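Local coordinates for catechol O-methyltransferase (Niastella koreensis GR20-10, PDB 7CVX), which transfers a methyl group from S-adenosyl-L-methionine to either hydroxyl of catechol-like substrates such as protocatechuic acid, working best with magnesium, at residues Pro37-Ser42 with Gly65-Tyr70. Numbering follows the deposited sequence.
With SAH (S-adenosyl-L-homocysteine), chain F; DHB (3,4-dihydroxybenzoic acid), chain G.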
loop_
_atom_site.group_PDB
_atom_site.type_symbol
_atom_site.label_atom_id
_atom_site.label_comp_id
_atom_site.label_asym_id
_atom_site.label_seq_id
_atom_site.Cartn_x
_atom_site.Cartn_y
_atom_site.Cartn_z
ATOM N N PRO B 37 1.866 25.442 5.674
ATOM C CA PRO B 37 1.296 24.890 4.454
ATOM C C PRO B 37 0.309 23.760 4.768
ATOM O O PRO B 37 0.581 22.929 5.650
ATOM C CB PRO B 37 2.537 24.363 3.723
ATOM C CG PRO B 37 3.537 24.047 4.811
ATOM C CD PRO B 37 3.310 25.153 5.815
ATOM N N ALA B 38 -0.796 23.721 4.025
ATOM C CA ALA B 38 -1.841 22.691 4.153
ATOM C C ALA B 38 -1.425 21.470 3.332
ATOM O O ALA B 38 -2.117 21.115 2.360
ATOM C CB ALA B 38 -3.160 23.278 3.727
ATOM N N ILE B 39 -0.299 20.863 3.697
ATOM C CA ILE B 39 0.365 19.822 2.875
ATOM C C ILE B 39 0.500 18.527 3.685
ATOM O O ILE B 39 1.199 17.633 3.193
ATOM C CB ILE B 39 1.723 20.312 2.347
ATOM C CG1 ILE B 39 2.756 20.617 3.444
ATOM C CG2 ILE B 39 1.517 21.477 1.407
ATOM C CD1 ILE B 39 4.123 21.024 2.905
ATOM N N SER B 40 -0.177 18.357 4.842
ATOM C CA SER B 40 -0.215 17.038 5.524
ATOM C C SER B 40 -0.685 15.935 4.559
ATOM O O SER B 40 -1.421 16.225 3.607
ATOM C CB SER B 40 -1.121 17.018 6.755
ATOM O OG SER B 40 -1.077 18.265 7.465
ATOM N N VAL B 41 -0.401 14.683 4.903
ATOM C CA VAL B 41 -1.086 13.530 4.242
ATOM C C VAL B 41 -2.608 13.759 4.326
ATOM O O VAL B 41 -3.105 14.347 5.299
ATOM C CB VAL B 41 -0.637 12.169 4.821
ATOM C CG1 VAL B 41 0.846 11.934 4.549
ATOM C CG2 VAL B 41 -0.951 12.036 6.306
ATOM N N SER B 42 -3.361 13.287 3.332
ATOM C CA SER B 42 -4.844 13.278 3.409
ATOM C C SER B 42 -5.255 12.325 4.525
ATOM O O SER B 42 -4.454 11.495 4.952
ATOM C CB SER B 42 -5.428 12.864 2.099
ATOM O OG SER B 42 -5.087 11.497 1.846
ATOM N N GLY B 65 10.147 15.237 8.937
ATOM C CA GLY B 65 9.225 16.290 8.475
ATOM C C GLY B 65 7.921 16.204 9.231
ATOM O O GLY B 65 7.070 15.381 8.858
ATOM N N THR B 66 7.814 16.935 10.334
ATOM C CA THR B 66 6.671 16.820 11.266
ATOM C C THR B 66 5.497 17.695 10.811
ATOM O O THR B 66 4.326 17.221 10.925
ATOM C CB THR B 66 7.072 17.182 12.696
ATOM O OG1 THR B 66 8.335 16.562 12.983
ATOM C CG2 THR B 66 6.003 16.730 13.673
ATOM N N LEU B 67 5.763 18.905 10.314
ATOM C CA LEU B 67 4.733 19.940 10.118
ATOM C C LEU B 67 3.913 20.040 11.404
ATOM O O LEU B 67 4.531 20.309 12.432
ATOM C CB LEU B 67 3.943 19.607 8.848
ATOM C CG LEU B 67 3.046 20.706 8.300
ATOM C CD1 LEU B 67 3.857 21.875 7.774
ATOM C CD2 LEU B 67 2.181 20.179 7.151
ATOM N N ALA B 68 2.615 19.748 11.392
ATOM C CA ALA B 68 1.712 19.998 12.529
ATOM C C ALA B 68 1.477 18.674 13.253
ATOM O O ALA B 68 0.700 18.641 14.193
ATOM C CB ALA B 68 0.445 20.668 12.055
ATOM N N GLY B 69 2.174 17.607 12.829
ATOM C CA GLY B 69 2.032 16.277 13.443
ATOM C C GLY B 69 0.833 15.486 12.942
ATOM O O GLY B 69 0.486 14.507 13.584
ATOM N N TYR B 70 0.177 15.892 11.859
ATOM C CA TYR B 70 -0.967 15.109 11.313
ATOM C C TYR B 70 -0.549 13.656 10.970
ATOM O O TYR B 70 -1.140 12.706 11.494
ATOM C CB TYR B 70 -1.602 15.918 10.177
ATOM C CG TYR B 70 -2.905 15.324 9.721
ATOM C CD1 TYR B 70 -2.912 14.343 8.764
ATOM C CD2 TYR B 70 -4.110 15.715 10.258
ATOM C CE1 TYR B 70 -4.100 13.766 8.349
ATOM C CE2 TYR B 70 -5.302 15.124 9.895
ATOM C CZ TYR B 70 -5.297 14.116 8.951
ATOM O OH TYR B 70 -6.429 13.484 8.526
HETATM N N SAH F . 4.725 14.595 7.400
HETATM C CA SAH F . 3.817 15.759 7.596
HETATM C CB SAH F . 4.081 16.831 6.539
HETATM C CG SAH F . 5.544 17.266 6.494
HETATM S SD SAH F . 5.700 18.743 5.469
HETATM C C SAH F . 2.354 15.334 7.459
HETATM O O SAH F . 1.995 14.697 6.452
HETATM O OXT SAH F . 1.541 15.696 8.343
HETATM C "C5'" SAH F . 7.503 18.944 5.414
HETATM C "C4'" SAH F . 8.116 19.409 6.697
HETATM O "O4'" SAH F . 9.543 19.245 6.613
HETATM C "C3'" SAH F . 7.865 20.867 7.104
HETATM O "O3'" SAH F . 7.370 20.902 8.439
HETATM C "C2'" SAH F . 9.265 21.492 7.019
HETATM O "O2'" SAH F . 9.454 22.536 7.932
HETATM C "C1'" SAH F . 10.147 20.280 7.326
HETATM N N9 SAH F . 11.508 20.400 6.832
HETATM C C8 SAH F . 11.970 21.112 5.746
HETATM N N7 SAH F . 13.286 21.020 5.598
HETATM C C5 SAH F . 13.671 20.169 6.632
HETATM C C6 SAH F . 14.925 19.677 7.048
HETATM N N6 SAH F . 16.053 19.965 6.418
HETATM N N1 SAH F . 14.978 18.897 8.156
HETATM C C2 SAH F . 13.839 18.622 8.803
HETATM N N3 SAH F . 12.599 19.006 8.492
HETATM C C4 SAH F . 12.593 19.809 7.409
HETATM C C1 DHB G . 6.797 25.454 3.783
HETATM C C2 DHB G . 7.365 24.242 4.209
HETATM C C3 DHB G . 7.381 23.147 3.334
HETATM O O3 DHB G . 7.950 21.965 3.711
HETATM C C4 DHB G . 6.852 23.272 2.041
HETATM O O4 DHB G . 6.851 22.210 1.174
HETATM C C5 DHB G . 6.284 24.474 1.639
HETATM C C6 DHB G . 6.264 25.554 2.507
HETATM C C DHB G . 6.717 26.628 4.691
HETATM O O1 DHB G . 6.213 27.686 4.211
HETATM O O2 DHB G . 7.128 26.492 5.868
#
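Leu67 and Tyr70 carry the buried side of this contact, pressed against the loop Pro37-Ser42 without any direct hydrogen bond. The isobutyl group of Leu67 forks against the loop: CD1 packs on Pro37 CG at 3.7 Å, while CD2 reaches Ile39 CG1 and lies 3.5 Å from Pro37 O. With CG anti to the backbone N (chi1 -170°), the Tyr70 side chain lies over Ser40 and slants across Val41; its CB is 3.6 Å from Ser40 OG, CE1 is 3.3 Å from Val41 O, and Val41 CG2 meets the ring edge in plane. Its OH is hydrogen-bonded to Glu20 OE2. Residues 65-69 lead from the first strand (60-64) of the Rossmann-like methyltransferase fold into helix 70-76, and S-adenosylhomocysteine bridges this loop to residues 37-42: its amino N donates to Gly65 O (2.9 Å), while its carboxylate O accepts from Val41 N (2.9 Å, 155°). Replacing Tyr70 with alanine removes the ring, which would probably open a gap beside Ser40 and Val41 and cost Glu20 its hydroxyl partner. On the solvent side, the methyl of exposed Ala38 points away from residues 65-70; beside it, partly exposed Pro37 and Ile39 also meet the dihydroxybenzoate, its O4 3.4 Å from Ile39 CD1 and its ring against Pro37 CG.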